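Local coordinates for protein putative efflux transporter (Bacteroides eggerthii, PDB 4L8J) that probably acts as the periplasmic adaptor of an HlyD-type efflux system, joining an inner-membrane transporter to an outer-membrane channel, at residues L165-T170 against V188-Y193; Y175-R180 against S245-F250; A262-S267 against V282-V287. All coordinates share one frame; numbering follows the deposited sequence.

Contact 1: L165-T170 against V188-Y193; sequences LRIKFT and VEFDTY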
loop_
_atom_site.group_PDB
_atom_site.type_symbol
_atom_site.label_atom_id
_atom_site.label_comp_id
_atom_site.label_asym_id
_atom_site.label_seq_id
_atom_site.Cartn_x
_atom_site.Cartn_y
_atom_site.Cartn_z
ATOM N N LEU A 165 37.116 -13.809 19.134
ATOM C CA LEU A 165 36.266 -13.244 20.166
ATOM C C LEU A 165 34.817 -13.600 19.801
ATOM O O LEU A 165 34.241 -13.008 18.892
ATOM C CB LEU A 165 36.466 -11.744 20.371
ATOM C CG LEU A 165 35.930 -11.331 21.735
ATOM C CD1 LEU A 165 36.975 -10.720 22.565
ATOM C CD2 LEU A 165 34.641 -10.590 21.649
ATOM N N ARG A 166 34.277 -14.603 20.484
ATOM C CA ARG A 166 32.934 -15.139 20.297
ATOM C C ARG A 166 31.936 -14.444 21.197
ATOM O O ARG A 166 32.201 -14.201 22.375
ATOM C CB ARG A 166 32.887 -16.641 20.574
ATOM C CG ARG A 166 33.376 -17.489 19.457
ATOM C CD ARG A 166 33.253 -18.943 19.846
ATOM N NE ARG A 166 33.807 -19.803 18.812
ATOM C CZ ARG A 166 35.089 -20.151 18.719
ATOM N NH1 ARG A 166 35.972 -19.719 19.615
ATOM N NH2 ARG A 166 35.495 -20.942 17.735
ATOM N N ILE A 167 30.778 -14.132 20.617
ATOM C CA ILE A 167 29.659 -13.480 21.278
ATOM C C ILE A 167 28.443 -14.338 21.037
ATOM O O ILE A 167 28.156 -14.685 19.882
ATOM C CB ILE A 167 29.476 -12.033 20.755
ATOM C CG1 ILE A 167 30.623 -11.123 21.248
ATOM C CG2 ILE A 167 28.077 -11.452 21.121
ATOM C CD1 ILE A 167 30.889 -9.999 20.422
ATOM N N LYS A 168 27.725 -14.670 22.121
ATOM C CA LYS A 168 26.503 -15.446 22.043
ATOM C C LYS A 168 25.307 -14.566 22.392
ATOM O O LYS A 168 25.396 -13.684 23.230
ATOM C CB LYS A 168 26.587 -16.704 22.947
ATOM C CG LYS A 168 25.279 -17.524 23.142
ATOM C CD LYS A 168 24.723 -18.230 21.871
ATOM N N PHE A 169 24.205 -14.770 21.692
ATOM C CA PHE A 169 22.929 -14.101 21.945
ATOM C C PHE A 169 21.843 -14.992 21.420
ATOM O O PHE A 169 22.134 -15.943 20.692
ATOM C CB PHE A 169 22.858 -12.687 21.348
ATOM C CG PHE A 169 23.021 -12.615 19.849
ATOM C CD1 PHE A 169 24.270 -12.801 19.258
ATOM C CD2 PHE A 169 21.934 -12.343 19.029
ATOM C CE1 PHE A 169 24.424 -12.722 17.877
ATOM C CE2 PHE A 169 22.098 -12.236 17.644
ATOM C CZ PHE A 169 23.336 -12.453 17.075
ATOM N N THR A 170 20.601 -14.737 21.827
ATOM C CA THR A 170 19.476 -15.532 21.370
ATOM C C THR A 170 18.507 -14.622 20.660
ATOM O O THR A 170 18.124 -13.572 21.142
ATOM C CB THR A 170 18.813 -16.340 22.511
ATOM O OG1 THR A 170 19.786 -17.177 23.105
ATOM C CG2 THR A 170 17.693 -17.220 22.022
ATOM N N VAL A 188 28.699 -5.004 16.521
ATOM C CA VAL A 188 28.785 -5.089 17.980
ATOM C C VAL A 188 29.275 -3.805 18.613
ATOM O O VAL A 188 30.293 -3.243 18.219
ATOM C CB VAL A 188 29.697 -6.271 18.412
ATOM C CG1 VAL A 188 29.874 -6.333 19.944
ATOM C CG2 VAL A 188 29.156 -7.583 17.881
ATOM N N GLU A 189 28.587 -3.420 19.664
ATOM C CA GLU A 189 28.980 -2.318 20.518
ATOM C C GLU A 189 29.076 -2.865 21.955
ATOM O O GLU A 189 28.064 -3.311 22.488
ATOM C CB GLU A 189 27.990 -1.144 20.390
ATOM C CG GLU A 189 28.519 0.117 21.077
ATOM C CD GLU A 189 27.541 1.272 21.184
ATOM O OE1 GLU A 189 26.319 1.056 21.016
ATOM O OE2 GLU A 189 28.004 2.400 21.456
ATOM N N PHE A 190 30.303 -2.916 22.538
ATOM C CA PHE A 190 30.492 -3.420 23.907
ATOM C C PHE A 190 30.056 -2.366 24.919
ATOM O O PHE A 190 30.357 -1.172 24.737
ATOM C CB PHE A 190 31.948 -3.846 24.168
ATOM C CG PHE A 190 32.414 -4.977 23.283
ATOM C CD1 PHE A 190 32.139 -6.298 23.613
ATOM C CD2 PHE A 190 33.116 -4.721 22.109
ATOM C CE1 PHE A 190 32.568 -7.338 22.793
ATOM C CE2 PHE A 190 33.525 -5.766 21.281
ATOM C CZ PHE A 190 33.257 -7.066 21.632
ATOM N N ASP A 191 29.321 -2.799 25.958
ATOM C CA ASP A 191 28.848 -1.933 27.043
ATOM C C ASP A 191 30.027 -1.243 27.770
ATOM O O ASP A 191 29.879 -0.106 28.193
ATOM C CB ASP A 191 28.014 -2.748 28.059
ATOM C CG ASP A 191 26.701 -3.294 27.497
ATOM O OD1 ASP A 191 26.276 -2.830 26.413
ATOM O OD2 ASP A 191 26.068 -4.131 28.173
ATOM N N THR A 192 31.192 -1.923 27.874
ATOM C CA THR A 192 32.416 -1.402 28.520
ATOM C C THR A 192 33.142 -0.368 27.598
ATOM O O THR A 192 33.972 0.395 28.091
ATOM C CB THR A 192 33.365 -2.569 28.910
ATOM O OG1 THR A 192 32.604 -3.673 29.405
ATOM C CG2 THR A 192 34.376 -2.177 29.987
ATOM N N TYR A 193 32.817 -0.341 26.276
ATOM C CA TYR A 193 33.444 0.555 25.305
ATOM C C TYR A 193 32.410 1.160 24.368
ATOM O O TYR A 193 32.506 1.033 23.137
ATOM C CB TYR A 193 34.506 -0.206 24.494
ATOM C CG TYR A 193 35.642 -0.738 25.329
ATOM C CD1 TYR A 193 36.671 0.096 25.757
ATOM C CD2 TYR A 193 35.715 -2.088 25.662
ATOM C CE1 TYR A 193 37.742 -0.400 26.499
ATOM C CE2 TYR A 193 36.774 -2.590 26.414
ATOM C CZ TYR A 193 37.777 -1.740 26.844
ATOM O OH TYR A 193 38.813 -2.242 27.597
#
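The ring of Phe-190 is the one flat group that touches across the contact, and Leu-165 meets it at its edge: CD2 of Leu-165 lies near the ring plane, 3.8 Å from CZ of Phe-190. One face belongs to Phe-190's own strand, since CG1 of Val-188 stands 3.8 Å above the plane, over the ring centre. Ile-167 arrives obliquely, its CD1 lying 3.9 Å from CE1 of Phe-190. Leu-165 and Phe-190 run past one another in opposite directions, whereas Ile-167 and Val-188 meet tip to tip. The CD1 methyl of Ile-167 settles against both branches of Val-188, 3.8 Å from CG1 and 3.9 Å from CG2, so that a single methyl group touches valine and phenylalanine together. The ring depends on its torsion to take part: with CG anti to the carbonyl carbon (chi1 -62°), its far end swings nearer to the 165-170 segment than the direction of the CB bond alone would suggest. No hydrogen bond crosses, and all four side chains are buried, so the contact is purely apolar.

Here is a worked example of how a small barrel fills its interior. Strands 166-171 and 185-190 are not neighbours; two strands separate them whichever way round the closed six-stranded antiparallel barrel one counts, and they meet through its core, with the CA atoms of Ile-167 and Val-188 still 9.1 Å apart. Cys-239 of strand 238-246 touches Ile-167, Val-188 and Phe-190. Ile-219 of strand 215-221 packs on Ile-167 and Val-188, and Val-29 of strand 20-29 reaches Leu-165 and Phe-190.

Contact 2: Y175-R180 against S245-F250; sequences YLYLLR and SDIAPF
The contact of Leu-178 with Ser-245 and Ile-247 is a helix-to-strand junction of the six-stranded antiparallel beta barrel, where the short helix 176-180 meets the end of strand 238-246. A single short helix beside such a barrel is a familiar feature of the membrane-fusion adaptors. The helix lies in the chain between strands 166-171 and 185-190, and it also packs on strand 20-29 through Leu-178 and on strands 198-205 and 215-221 through Leu-179.

One polar bond and a small apolar patch make the joint. The hydroxyl of Ser-245, anti to the carbonyl carbon (chi1 -54°), which aims it at the helix, donates from OG to the backbone O of Leu-178 at 2.8 Å, approaching at a C=O...donor angle of 123° and tilted 33° from the carbonyl plane. Both residues are buried, so the bond gives this hydroxyl an acceptor where water has little access. Beside it, Leu-178 and Ile-247 lie slantwise over one another, CD2 of the leucine 3.9 Å from CG2 of the isoleucine. That same CG2 lies 4.3 Å from CE2 of Tyr-177, at the solvent-facing margin. The tyrosine ring in turn has CG of Leu-178 3.7 Å above one face, toward the rim.

Past the strand, an Asx turn bends the chain: OD1 of Asp-246, which also bonds Ser-19 OG, accepts from Ala-248 N at 3.0 Å on its anti side but well out of the carboxylate plane.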
loop_
_atom_site.group_PDB
_atom_site.type_symbol
_atom_site.label_atom_id
_atom_site.label_comp_id
_atom_site.label_asym_id
_atom_site.label_seq_id
_atom_site.Cartn_x
_atom_site.Cartn_y
_atom_site.Cartn_z
ATOM N N TYR A 175 12.042 -13.980 14.372
ATOM C CA TYR A 175 13.023 -13.223 13.609
ATOM C C TYR A 175 13.964 -14.137 12.805
ATOM O O TYR A 175 14.986 -13.668 12.333
ATOM C CB TYR A 175 13.844 -12.276 14.522
ATOM C CG TYR A 175 13.076 -11.145 15.180
ATOM C CD1 TYR A 175 11.883 -10.673 14.639
ATOM C CD2 TYR A 175 13.564 -10.519 16.319
ATOM C CE1 TYR A 175 11.157 -9.654 15.259
ATOM C CE2 TYR A 175 12.861 -9.473 16.933
ATOM C CZ TYR A 175 11.659 -9.039 16.393
ATOM O OH TYR A 175 10.950 -8.015 16.982
ATOM N N LEU A 176 13.624 -15.434 12.641
ATOM C CA LEU A 176 14.410 -16.351 11.827
ATOM C C LEU A 176 14.608 -15.809 10.394
ATOM O O LEU A 176 15.706 -15.952 9.851
ATOM C CB LEU A 176 13.756 -17.733 11.776
ATOM C CG LEU A 176 14.511 -18.823 10.968
ATOM C CD1 LEU A 176 15.952 -19.018 11.488
ATOM C CD2 LEU A 176 13.730 -20.124 10.954
ATOM N N TYR A 177 13.563 -15.180 9.795
ATOM C CA TYR A 177 13.638 -14.618 8.428
ATOM C C TYR A 177 14.717 -13.530 8.331
ATOM O O TYR A 177 15.358 -13.393 7.288
ATOM C CB TYR A 177 12.271 -14.089 7.965
ATOM C CG TYR A 177 11.809 -12.809 8.626
ATOM C CD1 TYR A 177 11.251 -12.820 9.901
ATOM C CD2 TYR A 177 11.847 -11.599 7.945
ATOM C CE1 TYR A 177 10.810 -11.646 10.511
ATOM C CE2 TYR A 177 11.388 -10.421 8.537
ATOM C CZ TYR A 177 10.884 -10.447 9.828
ATOM O OH TYR A 177 10.428 -9.293 10.432
ATOM N N LEU A 178 14.959 -12.795 9.436
ATOM C CA LEU A 178 15.990 -11.763 9.439
ATOM C C LEU A 178 17.367 -12.400 9.446
ATOM O O LEU A 178 18.247 -11.877 8.779
ATOM C CB LEU A 178 15.822 -10.743 10.590
ATOM C CG LEU A 178 14.493 -9.952 10.558
ATOM C CD1 LEU A 178 14.259 -9.192 11.857
ATOM C CD2 LEU A 178 14.405 -9.037 9.348
ATOM N N LEU A 179 17.553 -13.537 10.156
ATOM C CA LEU A 179 18.833 -14.249 10.163
ATOM C C LEU A 179 19.110 -14.927 8.818
ATOM O O LEU A 179 20.264 -15.053 8.430
ATOM C CB LEU A 179 18.890 -15.306 11.267
ATOM C CG LEU A 179 19.049 -14.788 12.700
ATOM C CD1 LEU A 179 18.721 -15.890 13.701
ATOM C CD2 LEU A 179 20.470 -14.275 12.952
ATOM N N ARG A 180 18.056 -15.375 8.124
ATOM C CA ARG A 180 18.176 -16.034 6.831
ATOM C C ARG A 180 18.371 -15.025 5.669
ATOM O O ARG A 180 18.825 -15.435 4.606
ATOM C CB ARG A 180 16.933 -16.892 6.551
ATOM C CG ARG A 180 16.892 -18.189 7.339
ATOM C CD ARG A 180 15.539 -18.851 7.201
ATOM N NE ARG A 180 15.577 -20.250 7.641
ATOM C CZ ARG A 180 14.519 -21.061 7.688
ATOM N NH1 ARG A 180 13.305 -20.612 7.350
ATOM N NH2 ARG A 180 14.660 -22.321 8.088
ATOM N N SER A 245 19.206 -6.335 8.058
ATOM C CA SER A 245 18.799 -7.229 6.995
ATOM C C SER A 245 17.982 -6.495 5.935
ATOM O O SER A 245 16.901 -5.984 6.246
ATOM C CB SER A 245 17.956 -8.381 7.559
ATOM O OG SER A 245 18.587 -9.081 8.617
ATOM N N ASP A 246 18.451 -6.517 4.674
ATOM C CA ASP A 246 17.647 -5.962 3.591
ATOM C C ASP A 246 16.698 -7.072 3.143
ATOM O O ASP A 246 17.139 -8.044 2.547
ATOM C CB ASP A 246 18.500 -5.395 2.441
ATOM C CG ASP A 246 17.696 -4.600 1.413
ATOM O OD1 ASP A 246 16.457 -4.753 1.373
ATOM O OD2 ASP A 246 18.309 -3.848 0.634
ATOM N N ILE A 247 15.411 -6.965 3.499
ATOM C CA ILE A 247 14.427 -7.985 3.142
ATOM C C ILE A 247 13.845 -7.796 1.720
ATOM O O ILE A 247 13.027 -8.604 1.300
ATOM C CB ILE A 247 13.294 -8.116 4.186
ATOM C CG1 ILE A 247 12.450 -6.822 4.302
ATOM C CG2 ILE A 247 13.843 -8.607 5.550
ATOM C CD1 ILE A 247 11.115 -7.119 5.026
ATOM N N ALA A 248 14.233 -6.738 0.992
ATOM C CA ALA A 248 13.764 -6.532 -0.405
ATOM C C ALA A 248 14.904 -5.962 -1.247
ATOM O O ALA A 248 14.831 -4.819 -1.698
ATOM C CB ALA A 248 12.548 -5.609 -0.443
ATOM N N PRO A 249 16.006 -6.721 -1.418
ATOM C CA PRO A 249 17.168 -6.170 -2.151
ATOM C C PRO A 249 16.896 -5.916 -3.639
ATOM O O PRO A 249 17.554 -5.076 -4.236
ATOM C CB PRO A 249 18.256 -7.243 -1.953
ATOM C CG PRO A 249 17.481 -8.536 -1.759
ATOM C CD PRO A 249 16.266 -8.107 -0.948
ATOM N N PHE A 250 15.897 -6.580 -4.196
ATOM C CA PHE A 250 15.465 -6.501 -5.590
ATOM C C PHE A 250 14.921 -5.115 -5.978
ATOM O O PHE A 250 14.826 -4.845 -7.182
ATOM C CB PHE A 250 14.376 -7.554 -5.867
ATOM C CG PHE A 250 13.242 -7.603 -4.859
ATOM C CD1 PHE A 250 12.131 -6.769 -4.988
ATOM C CD2 PHE A 250 13.280 -8.489 -3.783
ATOM C CE1 PHE A 250 11.100 -6.800 -4.043
ATOM C CE2 PHE A 250 12.225 -8.550 -2.864
ATOM C CZ PHE A 250 11.152 -7.698 -2.987
#

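Contact 3: A262-S267 against V282-V287; sequences AVFGDS and VNRREV
Phe-264 and Asp-266 stand on a weakly bonded strand of about 264-266, and Arg-284 on the regular strand 282-287, yet no backbone hydrogen bond joins the two segments. The CA atoms of Phe-264 and Arg-284 are 10.0 Å apart, because strand 271-278 intervenes: Tyr-273 bonds through its backbone to Phe-264, while its neighbours Thr-272 and Val-274 pair with Val-287 and Arg-285. The principle illustrated is that one long side chain can bridge two strands across a third.

Arg-284 does most of the reaching. Its CG and CD lie obliquely against the ring of Phe-264, each 3.8 Å from its nearest ring atom, CZ for CG and CE2 for CD. A bend at chi3 (57°) then carries the guanidinium past the ring toward Asp-266. There NH1 donates to OD2 of Asp-266 at 2.8 Å in a salt bridge; the acceptor lies close to the guanidinium plane, but the carboxylate is turned 56° from that plane and is met on the anti side of OD2, 32° out of its own plane. The other carboxylate oxygen, OD1, accepts from the backbone of Glu-268. A water takes a second bond from NH1 of Arg-284 at 3.0 Å and gives one to O of Gly-265, also 3.0 Å long.

Tyr-273 adds a cation-pi contact to Arg-284, and Glu-320 of the second subunit accepts from its backbone N. One guanidinium nitrogen thus serves both carboxylate and water; being a one-point bridge at the surface, it is probably weaker than a buried two-point pair would be.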
loop_
_atom_site.group_PDB
_atom_site.type_symbol
_atom_site.label_atom_id
_atom_site.label_comp_id
_atom_site.label_asym_id
_atom_site.label_seq_id
_atom_site.Cartn_x
_atom_site.Cartn_y
_atom_site.Cartn_z
ATOM N N ALA A 262 8.897 16.056 9.399
ATOM C CA ALA A 262 10.214 16.534 8.957
ATOM C C ALA A 262 10.121 17.378 7.680
ATOM O O ALA A 262 11.012 18.188 7.423
ATOM C CB ALA A 262 11.149 15.348 8.703
ATOM N N VAL A 263 9.066 17.165 6.872
ATOM C CA VAL A 263 8.949 17.771 5.563
ATOM C C VAL A 263 8.138 19.084 5.600
ATOM O O VAL A 263 7.098 19.184 6.261
ATOM C CB VAL A 263 8.371 16.738 4.538
ATOM C CG1 VAL A 263 8.204 17.342 3.143
ATOM C CG2 VAL A 263 9.247 15.483 4.464
ATOM N N PHE A 264 8.647 20.095 4.872
ATOM C CA PHE A 264 8.012 21.404 4.770
ATOM C C PHE A 264 8.165 21.966 3.343
ATOM O O PHE A 264 8.971 21.464 2.542
ATOM C CB PHE A 264 8.585 22.374 5.834
ATOM C CG PHE A 264 10.078 22.582 5.800
ATOM C CD1 PHE A 264 10.928 21.769 6.547
ATOM C CD2 PHE A 264 10.636 23.604 5.043
ATOM C CE1 PHE A 264 12.312 21.972 6.525
ATOM C CE2 PHE A 264 12.017 23.821 5.045
ATOM C CZ PHE A 264 12.844 22.998 5.782
ATOM N N GLY A 265 7.363 22.987 3.042
ATOM C CA GLY A 265 7.365 23.645 1.744
ATOM C C GLY A 265 8.101 24.975 1.723
ATOM O O GLY A 265 8.891 25.288 2.615
ATOM N N ASP A 266 7.838 25.758 0.681
ATOM C CA ASP A 266 8.379 27.097 0.447
ATOM C C ASP A 266 7.232 27.979 -0.064
ATOM O O ASP A 266 6.465 27.535 -0.914
ATOM C CB ASP A 266 9.541 27.033 -0.577
ATOM C CG ASP A 266 10.448 28.258 -0.625
ATOM O OD1 ASP A 266 9.920 29.389 -0.735
ATOM O OD2 ASP A 266 11.686 28.081 -0.614
ATOM N N SER A 267 7.122 29.221 0.432
ATOM C CA SER A 267 6.058 30.136 -0.015
ATOM C C SER A 267 6.281 30.578 -1.480
ATOM O O SER A 267 5.325 31.001 -2.132
ATOM C CB SER A 267 5.947 31.348 0.910
ATOM O OG SER A 267 7.116 32.155 0.911
ATOM N N VAL A 282 21.756 23.192 11.355
ATOM C CA VAL A 282 20.805 22.756 10.334
ATOM C C VAL A 282 21.068 23.447 9.005
ATOM O O VAL A 282 21.520 24.585 8.975
ATOM C CB VAL A 282 19.323 22.894 10.742
ATOM C CG1 VAL A 282 18.991 21.954 11.898
ATOM C CG2 VAL A 282 18.947 24.344 11.062
ATOM N N ASN A 283 20.806 22.716 7.913
ATOM C CA ASN A 283 20.906 23.169 6.521
ATOM C C ASN A 283 19.755 22.572 5.744
ATOM O O ASN A 283 19.494 21.364 5.838
ATOM C CB ASN A 283 22.245 22.791 5.887
ATOM C CG ASN A 283 23.414 23.509 6.523
ATOM O OD1 ASN A 283 24.085 22.979 7.411
ATOM N ND2 ASN A 283 23.644 24.748 6.120
ATOM N N ARG A 284 19.064 23.424 4.978
ATOM C CA ARG A 284 17.906 23.001 4.203
ATOM C C ARG A 284 18.318 22.070 3.048
ATOM O O ARG A 284 19.334 22.287 2.391
ATOM C CB ARG A 284 17.116 24.198 3.684
ATOM C CG ARG A 284 15.643 23.866 3.421
ATOM C CD ARG A 284 14.880 25.052 2.865
ATOM N NE ARG A 284 15.490 25.566 1.631
ATOM C CZ ARG A 284 14.877 26.383 0.782
ATOM N NH1 ARG A 284 13.627 26.767 1.006
ATOM N NH2 ARG A 284 15.502 26.803 -0.311
ATOM N N ARG A 285 17.517 21.019 2.846
ATOM C CA ARG A 285 17.746 20.015 1.831
ATOM C C ARG A 285 16.452 19.729 1.076
ATOM O O ARG A 285 15.449 19.332 1.682
ATOM C CB ARG A 285 18.311 18.745 2.499
ATOM C CG ARG A 285 18.471 17.545 1.574
ATOM C CD ARG A 285 19.757 17.562 0.753
ATOM N NE ARG A 285 20.951 17.435 1.595
ATOM C CZ ARG A 285 21.377 16.309 2.156
ATOM N NH1 ARG A 285 20.724 15.166 1.955
ATOM N NH2 ARG A 285 22.467 16.312 2.915
ATOM N N GLU A 286 16.478 19.923 -0.257
ATOM C CA GLU A 286 15.321 19.622 -1.081
ATOM C C GLU A 286 15.217 18.107 -1.270
ATOM O O GLU A 286 16.223 17.420 -1.504
ATOM C CB GLU A 286 15.372 20.338 -2.437
ATOM C CG GLU A 286 14.077 20.118 -3.192
ATOM C CD GLU A 286 13.972 20.686 -4.590
ATOM O OE1 GLU A 286 14.956 21.288 -5.074
ATOM O OE2 GLU A 286 12.895 20.521 -5.204
ATOM N N VAL A 287 14.001 17.600 -1.110
ATOM C CA VAL A 287 13.685 16.175 -1.222
ATOM C C VAL A 287 12.516 15.998 -2.221
ATOM O O VAL A 287 11.761 16.947 -2.470
ATOM C CB VAL A 287 13.353 15.539 0.169
ATOM C CG1 VAL A 287 14.538 15.637 1.138
ATOM C CG2 VAL A 287 12.083 16.140 0.799
HETATM O O HOH W 1 11.528 26.596 3.088
#

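Contacts 1 and 2 share one six-stranded barrel and contact 3 belongs to a separate sheet region of this elongated chain. The centres of contacts 1 and 2 are 22 Å apart, and their segments alternate in sequence: strand 166-171, helix 176-180, strand 185-190, then strand 238-246, the last two being neighbours in the barrel. Contact 1 lies in its core; contact 2 joins the short helix to strand 238-246. Contact 3 follows in series, its centre about 39 Å from that of contact 1 and 33 Å from that of contact 2, between strand 264-266 and strand 281-289, partner of 271-278, where a second subunit also packs. Such modular construction is consistent with an adaptor that spans a distance.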